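Local coordinates for 1,4-beta-N-Acetylmuramidase M1 (Streptomyces coelicolor, PDB 1JFX), which hydrolyses the beta-1,4 linkages between N-acetylmuramic acid and N-acetylglucosamine in peptidoglycan, with both lysozyme and diacetylmuramidase activity, at residues A30-T35 against I57-Y62; G95-E100 against T118-F123; A106-L111 against N145-S150. One frame throughout, in Å; residues are numbered along the deposited sequence.

In the fold
Read from the N terminus, the catalytic domain first closes contact 1, where strand 58-64 comes to lie beside strand 29-36 after a connection that contains helix 45-54. Contact 2 opens only afterwards, with strand 96-98, the next neighbour in the sheet; Val96 packs against Tyr31 and Tyr62, so the two contacts are continuous through the barrel wall. Helix 113-131 then folds back over strand 96-98 and closes contact 2. Contact 3 crosses it: residues 106-111 lie within the loop that contact 2 closes, whereas their partners, residues 145-150, come after it. The disulfide thus ties the strand-to-helix loop to helix 141-148, and Thr148 reaches Ile120 of contact 2.

Contact 1. Residues A30-T35 against I57-Y62; sequences AYIKAT and IIRGAY
Lys33 lies across one face of the Tyr62 ring, and this pairing shows how parallel neighbours in a sheet can interlock through their side chains. Lys33 CB sits 3.7 Å from the centroid of the Tyr62 ring in a CH-pi contact, 27° off the ring normal. With CG opposite the backbone N (chi1 -173°) and the chain extended beyond it, the lysine continues across the phenol, with Lys33 CG 3.6 Å from Tyr62 CE1. Its ammonium end forms a salt bridge with Glu36 and a weak bond to a water; that water lies in the ring plane of Tyr62, 2.7 Å from Tyr62 OH. Tyr62 meets the lysine because its CG stands between backbone N and carbonyl carbon (chi1 75°), which folds the ring back over Lys33.

On the same face as Lys33 and Tyr62, the Tyr31 ring leans over Gly60. It lies where a side chain at position 60 would point, so Tyr31 CD1 can come within 3.5 Å of Gly60 C. Tyr31 OH is held by Pro94 O. On the face of Ile32 and Ala61, Ile32 packs on helix 45-54; Ala34 CB meets Ala61 CB at 4.0 Å.

Beneath these side chains five backbone hydrogen bonds join the strands, among them Gly60 N to Ala30 O at 2.9 Å and Ala34 N to Tyr62 O at 3.0 Å. Two parallel strands linked through helix 45-54 form a beta-alpha-beta crossover, the building unit of the beta/alpha barrel of family 25 glycosyl hydrolases.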
# COMPACT_ATOMS: atom_id res chain seq x y z
N ALA A 30 5.13 8.37 1.10
CA ALA A 30 4.82 7.50 2.22
C ALA A 30 3.42 6.91 2.11
O ALA A 30 2.50 7.55 1.59
CB ALA A 30 4.95 8.26 3.55
N TYR A 31 3.27 5.68 2.58
CA TYR A 31 1.96 5.05 2.68
C TYR A 31 1.74 4.93 4.19
O TYR A 31 2.66 4.60 4.94
CB TYR A 31 1.90 3.70 1.98
CG TYR A 31 1.40 3.87 0.55
CD1 TYR A 31 0.09 4.27 0.29
CD2 TYR A 31 2.25 3.63 -0.54
CE1 TYR A 31 -0.38 4.43 -1.02
CE2 TYR A 31 1.79 3.78 -1.84
CZ TYR A 31 0.48 4.18 -2.08
OH TYR A 31 0.03 4.30 -3.37
N ILE A 32 0.52 5.23 4.61
CA ILE A 32 0.14 5.28 6.03
C ILE A 32 -1.05 4.35 6.31
O ILE A 32 -2.06 4.41 5.62
CB ILE A 32 -0.27 6.73 6.37
CG1 ILE A 32 0.92 7.66 6.08
CG2 ILE A 32 -0.75 6.84 7.83
CD1 ILE A 32 0.52 9.14 5.89
N LYS A 33 -0.94 3.50 7.33
CA LYS A 33 -2.04 2.60 7.61
C LYS A 33 -3.27 3.37 8.08
O LYS A 33 -3.19 4.22 8.96
CB LYS A 33 -1.66 1.58 8.67
CG LYS A 33 -2.73 0.50 8.87
CD LYS A 33 -2.20 -0.64 9.71
CE LYS A 33 -3.24 -1.74 9.85
NZ LYS A 33 -2.60 -2.96 10.44
N ALA A 34 -4.41 3.03 7.49
CA ALA A 34 -5.67 3.65 7.84
C ALA A 34 -6.62 2.68 8.52
O ALA A 34 -6.99 2.88 9.67
CB ALA A 34 -6.34 4.22 6.59
N THR A 35 -7.01 1.64 7.80
CA THR A 35 -7.98 0.68 8.30
C THR A 35 -7.51 -0.76 8.18
O THR A 35 -6.54 -1.05 7.48
CB THR A 35 -9.26 0.80 7.48
OG1 THR A 35 -8.90 0.84 6.08
CG2 THR A 35 -10.01 2.11 7.81
N ILE A 57 5.28 15.62 1.72
CA ILE A 57 5.45 14.22 1.34
C ILE A 57 4.24 13.81 0.49
O ILE A 57 3.10 14.13 0.83
CB ILE A 57 5.52 13.31 2.61
CG1 ILE A 57 6.80 13.60 3.41
CG2 ILE A 57 5.45 11.84 2.21
CD1 ILE A 57 8.09 13.14 2.71
N ILE A 58 4.48 13.13 -0.64
CA ILE A 58 3.39 12.63 -1.49
C ILE A 58 2.97 11.38 -0.72
O ILE A 58 3.74 10.43 -0.59
CB ILE A 58 3.91 12.30 -2.90
CG1 ILE A 58 4.36 13.59 -3.59
CG2 ILE A 58 2.83 11.62 -3.72
CD1 ILE A 58 5.08 13.37 -4.91
N ARG A 59 1.75 11.37 -0.20
CA ARG A 59 1.32 10.28 0.66
C ARG A 59 -0.02 9.67 0.35
O ARG A 59 -0.89 10.33 -0.20
CB ARG A 59 1.32 10.79 2.10
CG ARG A 59 0.45 12.04 2.32
CD ARG A 59 -0.93 11.65 2.78
NE ARG A 59 -1.77 12.82 3.08
CZ ARG A 59 -2.49 13.48 2.17
NH1 ARG A 59 -2.44 13.10 0.90
NH2 ARG A 59 -3.30 14.46 2.54
N GLY A 60 -0.16 8.40 0.73
CA GLY A 60 -1.41 7.68 0.52
C GLY A 60 -1.72 6.83 1.74
O GLY A 60 -0.93 6.77 2.68
N ALA A 61 -2.88 6.18 1.72
CA ALA A 61 -3.33 5.34 2.83
C ALA A 61 -3.40 3.88 2.40
O ALA A 61 -3.50 3.58 1.21
CB ALA A 61 -4.70 5.78 3.28
N TYR A 62 -3.33 2.96 3.36
CA TYR A 62 -3.48 1.55 3.01
C TYR A 62 -4.46 0.85 3.95
O TYR A 62 -4.66 1.24 5.10
CB TYR A 62 -2.11 0.82 2.95
CG TYR A 62 -1.41 0.47 4.25
CD1 TYR A 62 -1.74 -0.68 4.96
CD2 TYR A 62 -0.33 1.23 4.70
CE1 TYR A 62 -1.01 -1.08 6.08
CE2 TYR A 62 0.41 0.85 5.83
CZ TYR A 62 0.07 -0.32 6.50
OH TYR A 62 0.81 -0.76 7.56
O HOH W 1 0.24 -3.21 8.66

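Contact 2. Residues G95-E100 against T118-F123; sequences GVLDIE and TWINDF
Phe123 N donates to Trp119 O over 2.9 Å; this turn of helix 113-131 brings Trp119, Ile120 and Phe123 against Leu97 and Ile99. No hydrogen bond spans the interface, which is wholly apolar. Leu97 CD1 stands almost exactly above the middle of the Phe123 ring, 3.7 Å from its centroid and 6° off the normal, a CH-pi contact. The leucine reaches there because its CG is turned opposite the backbone N (chi1 169°), sending the branch out from the strand. The same methyl, Leu97 CD1, also meets the edge of the indole at Trp119 CZ3, 4.0 Å away, so it sits in the corner made by the Phe123 face and the indole edge. Trp119 NE1 is bonded to Ser70 O, which anchors the indole's far side.

Two residues on, Ile99 CD1 touches Ile120 CG1 at 3.7 Å and lies 4.2 Å from Trp119 CE3. Asp98, between the two aliphatic residues, points elsewhere. Strand 96-98 and helix 113-131, nearly antiparallel (157°), are the first two elements of a beta-alpha-beta unit completed by strand 136-139 within the beta/alpha barrel, with the predicted active-site residues Asp98 on the strand and Glu100 just after it.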
# COMPACT_ATOMS: atom_id res chain seq x y z
N GLY A 95 -4.97 4.70 -3.08
CA GLY A 95 -4.95 3.80 -1.94
C GLY A 95 -4.36 2.44 -2.22
O GLY A 95 -4.29 2.00 -3.36
N VAL A 96 -3.97 1.76 -1.14
CA VAL A 96 -3.35 0.45 -1.21
C VAL A 96 -4.15 -0.64 -0.53
O VAL A 96 -4.67 -0.44 0.57
CB VAL A 96 -1.95 0.49 -0.54
CG1 VAL A 96 -1.44 -0.93 -0.25
CG2 VAL A 96 -0.96 1.18 -1.48
N LEU A 97 -4.25 -1.78 -1.20
CA LEU A 97 -4.90 -2.97 -0.65
C LEU A 97 -3.73 -3.82 -0.17
O LEU A 97 -2.98 -4.35 -0.98
CB LEU A 97 -5.69 -3.73 -1.72
CG LEU A 97 -6.16 -5.12 -1.27
CD1 LEU A 97 -7.11 -5.01 -0.07
CD2 LEU A 97 -6.84 -5.85 -2.43
N ASP A 98 -3.56 -3.92 1.15
CA ASP A 98 -2.49 -4.71 1.77
C ASP A 98 -3.14 -6.07 2.03
O ASP A 98 -3.89 -6.24 2.99
CB ASP A 98 -2.05 -4.04 3.08
CG ASP A 98 -0.97 -4.83 3.83
OD1 ASP A 98 -0.87 -6.06 3.66
OD2 ASP A 98 -0.24 -4.19 4.63
N ILE A 99 -2.85 -7.03 1.16
CA ILE A 99 -3.44 -8.35 1.27
C ILE A 99 -2.26 -9.32 1.38
O ILE A 99 -1.48 -9.49 0.44
CB ILE A 99 -4.40 -8.59 0.06
CG1 ILE A 99 -5.21 -9.86 0.30
CG2 ILE A 99 -3.63 -8.53 -1.27
CD1 ILE A 99 -6.44 -9.98 -0.61
N GLU A 100 -2.15 -9.94 2.55
CA GLU A 100 -0.99 -10.78 2.86
C GLU A 100 -1.34 -11.90 3.85
O GLU A 100 -2.48 -12.03 4.25
CB GLU A 100 0.08 -9.87 3.47
CG GLU A 100 -0.35 -9.25 4.81
CD GLU A 100 0.75 -8.40 5.44
OE1 GLU A 100 0.87 -7.20 5.10
OE2 GLU A 100 1.51 -8.94 6.26
N THR A 118 -12.06 -13.38 -6.78
CA THR A 118 -13.29 -12.60 -6.77
C THR A 118 -13.22 -11.50 -5.73
O THR A 118 -13.60 -10.36 -5.99
CB THR A 118 -14.50 -13.50 -6.49
OG1 THR A 118 -14.65 -14.43 -7.57
CG2 THR A 118 -15.80 -12.66 -6.36
N TRP A 119 -12.72 -11.84 -4.54
CA TRP A 119 -12.62 -10.87 -3.45
C TRP A 119 -11.75 -9.67 -3.86
O TRP A 119 -12.13 -8.51 -3.64
CB TRP A 119 -12.02 -11.56 -2.21
CG TRP A 119 -12.26 -10.81 -0.91
CD1 TRP A 119 -13.22 -11.08 0.02
CD2 TRP A 119 -11.53 -9.66 -0.42
NE1 TRP A 119 -13.15 -10.17 1.06
CE2 TRP A 119 -12.12 -9.29 0.81
CE3 TRP A 119 -10.44 -8.91 -0.90
CZ2 TRP A 119 -11.66 -8.20 1.57
CZ3 TRP A 119 -9.98 -7.83 -0.15
CH2 TRP A 119 -10.59 -7.48 1.07
N ILE A 120 -10.60 -9.95 -4.45
CA ILE A 120 -9.68 -8.90 -4.88
C ILE A 120 -10.31 -8.09 -6.02
O ILE A 120 -10.22 -6.87 -6.05
CB ILE A 120 -8.33 -9.52 -5.33
CG1 ILE A 120 -7.61 -10.12 -4.12
CG2 ILE A 120 -7.46 -8.45 -6.01
CD1 ILE A 120 -6.49 -11.10 -4.47
N ASN A 121 -10.97 -8.78 -6.95
CA ASN A 121 -11.60 -8.08 -8.06
C ASN A 121 -12.70 -7.15 -7.53
O ASN A 121 -12.87 -6.02 -8.01
CB ASN A 121 -12.22 -9.08 -9.03
CG ASN A 121 -12.54 -8.45 -10.36
OD1 ASN A 121 -11.65 -7.97 -11.06
ND2 ASN A 121 -13.82 -8.45 -10.72
N ASP A 122 -13.45 -7.62 -6.53
CA ASP A 122 -14.52 -6.83 -5.95
C ASP A 122 -13.97 -5.61 -5.23
O ASP A 122 -14.53 -4.51 -5.32
CB ASP A 122 -15.35 -7.68 -4.97
CG ASP A 122 -16.25 -8.69 -5.68
OD1 ASP A 122 -16.38 -8.63 -6.92
OD2 ASP A 122 -16.83 -9.55 -4.97
N PHE A 123 -12.88 -5.79 -4.49
CA PHE A 123 -12.28 -4.66 -3.79
C PHE A 123 -11.80 -3.64 -4.82
O PHE A 123 -12.02 -2.43 -4.67
CB PHE A 123 -11.10 -5.12 -2.90
CG PHE A 123 -10.59 -4.06 -1.96
CD1 PHE A 123 -9.81 -3.00 -2.43
CD2 PHE A 123 -10.90 -4.11 -0.60
CE1 PHE A 123 -9.35 -2.00 -1.54
CE2 PHE A 123 -10.44 -3.13 0.29
CZ PHE A 123 -9.67 -2.07 -0.18

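Contact 3. Residues A106-L111 against N145-S150; sequences AMCYGL and NTCTGS
Cys108 and Cys147 form a disulfide bridge, SG to SG at 2.0 Å, that fastens a loop of the beta/alpha barrel to helix 141-148. Both sulfurs stand opposite their carbonyl carbons (chi1 -59° in each), and with the S-S torsion at -83° the bridge is a left-handed spiral.

Methyl groups gather round the bridge. Met107 CE approaches Cys147 SG to 3.9 Å and Thr146 CG2 to 3.8 Å, the methionine crossing the threonine at about a right angle. A bend at its last torsion (chi3 -86°) turns the methyl toward the helix. From the helix side, Thr146 CG2 also packs on Cys108 SG at 3.9 Å. Sulfur and methyl groups therefore make up the join, without any direct hydrogen bond between the segments.

Further out, the loop is shaped by two turns, type I from Ala106 to Tyr109 and type I' from Cys108 to Leu111, which overlap at Cys108 and Tyr109. The second is closed by Leu111 N bonding to Cys108 O at 3.1 Å. Trp143 NE1 holds Met107 O, and Tyr109 OH is hydrogen-bonded to the backbone O of Glu100, a predicted active-site residue. On the other segment, Arg117 NE binds Thr148 O.

A water bridges the segments, donating to Leu111 O at 2.7 Å and to Cys147 O at 2.9 Å.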
# COMPACT_ATOMS: atom_id res chain seq x y z
N ALA A 106 -6.10 -19.38 8.76
CA ALA A 106 -5.55 -19.92 7.51
C ALA A 106 -4.92 -18.78 6.71
O ALA A 106 -5.49 -17.69 6.59
CB ALA A 106 -6.65 -20.62 6.70
N MET A 107 -3.74 -19.03 6.15
CA MET A 107 -3.06 -17.97 5.43
C MET A 107 -3.85 -17.36 4.28
O MET A 107 -3.69 -16.17 4.00
CB MET A 107 -1.67 -18.43 4.95
CG MET A 107 -1.63 -19.35 3.78
SD MET A 107 0.09 -19.55 3.15
CE MET A 107 0.26 -18.21 2.06
N CYS A 108 -4.70 -18.16 3.63
CA CYS A 108 -5.52 -17.63 2.54
C CYS A 108 -6.95 -17.29 2.98
O CYS A 108 -7.88 -17.23 2.16
CB CYS A 108 -5.54 -18.59 1.36
SG CYS A 108 -3.89 -18.95 0.66
N TYR A 109 -7.11 -17.09 4.28
CA TYR A 109 -8.36 -16.65 4.86
C TYR A 109 -9.59 -17.51 4.64
O TYR A 109 -10.72 -17.02 4.73
CB TYR A 109 -8.62 -15.22 4.35
CG TYR A 109 -7.55 -14.22 4.76
CD1 TYR A 109 -7.61 -13.59 6.00
CD2 TYR A 109 -6.49 -13.91 3.90
CE1 TYR A 109 -6.64 -12.67 6.39
CE2 TYR A 109 -5.51 -12.98 4.28
CZ TYR A 109 -5.60 -12.37 5.52
OH TYR A 109 -4.64 -11.45 5.91
N GLY A 110 -9.39 -18.79 4.36
CA GLY A 110 -10.53 -19.68 4.17
C GLY A 110 -11.19 -19.56 2.81
O GLY A 110 -12.26 -20.12 2.59
N LEU A 111 -10.58 -18.80 1.91
CA LEU A 111 -11.13 -18.66 0.57
C LEU A 111 -10.38 -19.52 -0.43
O LEU A 111 -9.15 -19.66 -0.35
CB LEU A 111 -11.08 -17.19 0.13
CG LEU A 111 -11.87 -16.19 0.96
CD1 LEU A 111 -11.83 -14.82 0.27
CD2 LEU A 111 -13.31 -16.65 1.10
N ASN A 145 1.10 -15.89 -5.17
CA ASN A 145 1.08 -17.14 -5.91
C ASN A 145 0.27 -18.22 -5.21
O ASN A 145 -0.55 -18.90 -5.84
CB ASN A 145 2.52 -17.58 -6.21
CG ASN A 145 3.17 -16.71 -7.28
OD1 ASN A 145 2.49 -16.16 -8.15
ND2 ASN A 145 4.50 -16.58 -7.22
N THR A 146 0.45 -18.36 -3.91
CA THR A 146 -0.29 -19.37 -3.17
C THR A 146 -1.79 -19.13 -3.10
O THR A 146 -2.59 -20.00 -3.47
CB THR A 146 0.27 -19.50 -1.75
OG1 THR A 146 1.57 -20.07 -1.83
CG2 THR A 146 -0.63 -20.38 -0.88
N CYS A 147 -2.18 -17.95 -2.63
CA CYS A 147 -3.59 -17.67 -2.44
C CYS A 147 -4.42 -17.29 -3.67
O CYS A 147 -5.64 -17.40 -3.63
CB CYS A 147 -3.77 -16.63 -1.34
SG CYS A 147 -3.09 -17.13 0.28
N THR A 148 -3.78 -16.85 -4.75
CA THR A 148 -4.56 -16.55 -5.95
C THR A 148 -4.28 -17.58 -7.03
O THR A 148 -4.87 -17.55 -8.10
CB THR A 148 -4.24 -15.15 -6.54
OG1 THR A 148 -2.99 -15.16 -7.25
CG2 THR A 148 -4.18 -14.12 -5.44
N GLY A 149 -3.38 -18.51 -6.74
CA GLY A 149 -3.05 -19.50 -7.74
C GLY A 149 -2.33 -18.87 -8.92
O GLY A 149 -2.66 -19.15 -10.08
N SER A 150 -1.35 -18.02 -8.62
CA SER A 150 -0.53 -17.34 -9.63
C SER A 150 -1.40 -16.63 -10.66
O SER A 150 -1.19 -16.75 -11.86
CB SER A 150 0.39 -18.35 -10.32
OG SER A 150 1.21 -19.02 -9.37
O HOH W 2 -6.93 -18.93 -1.60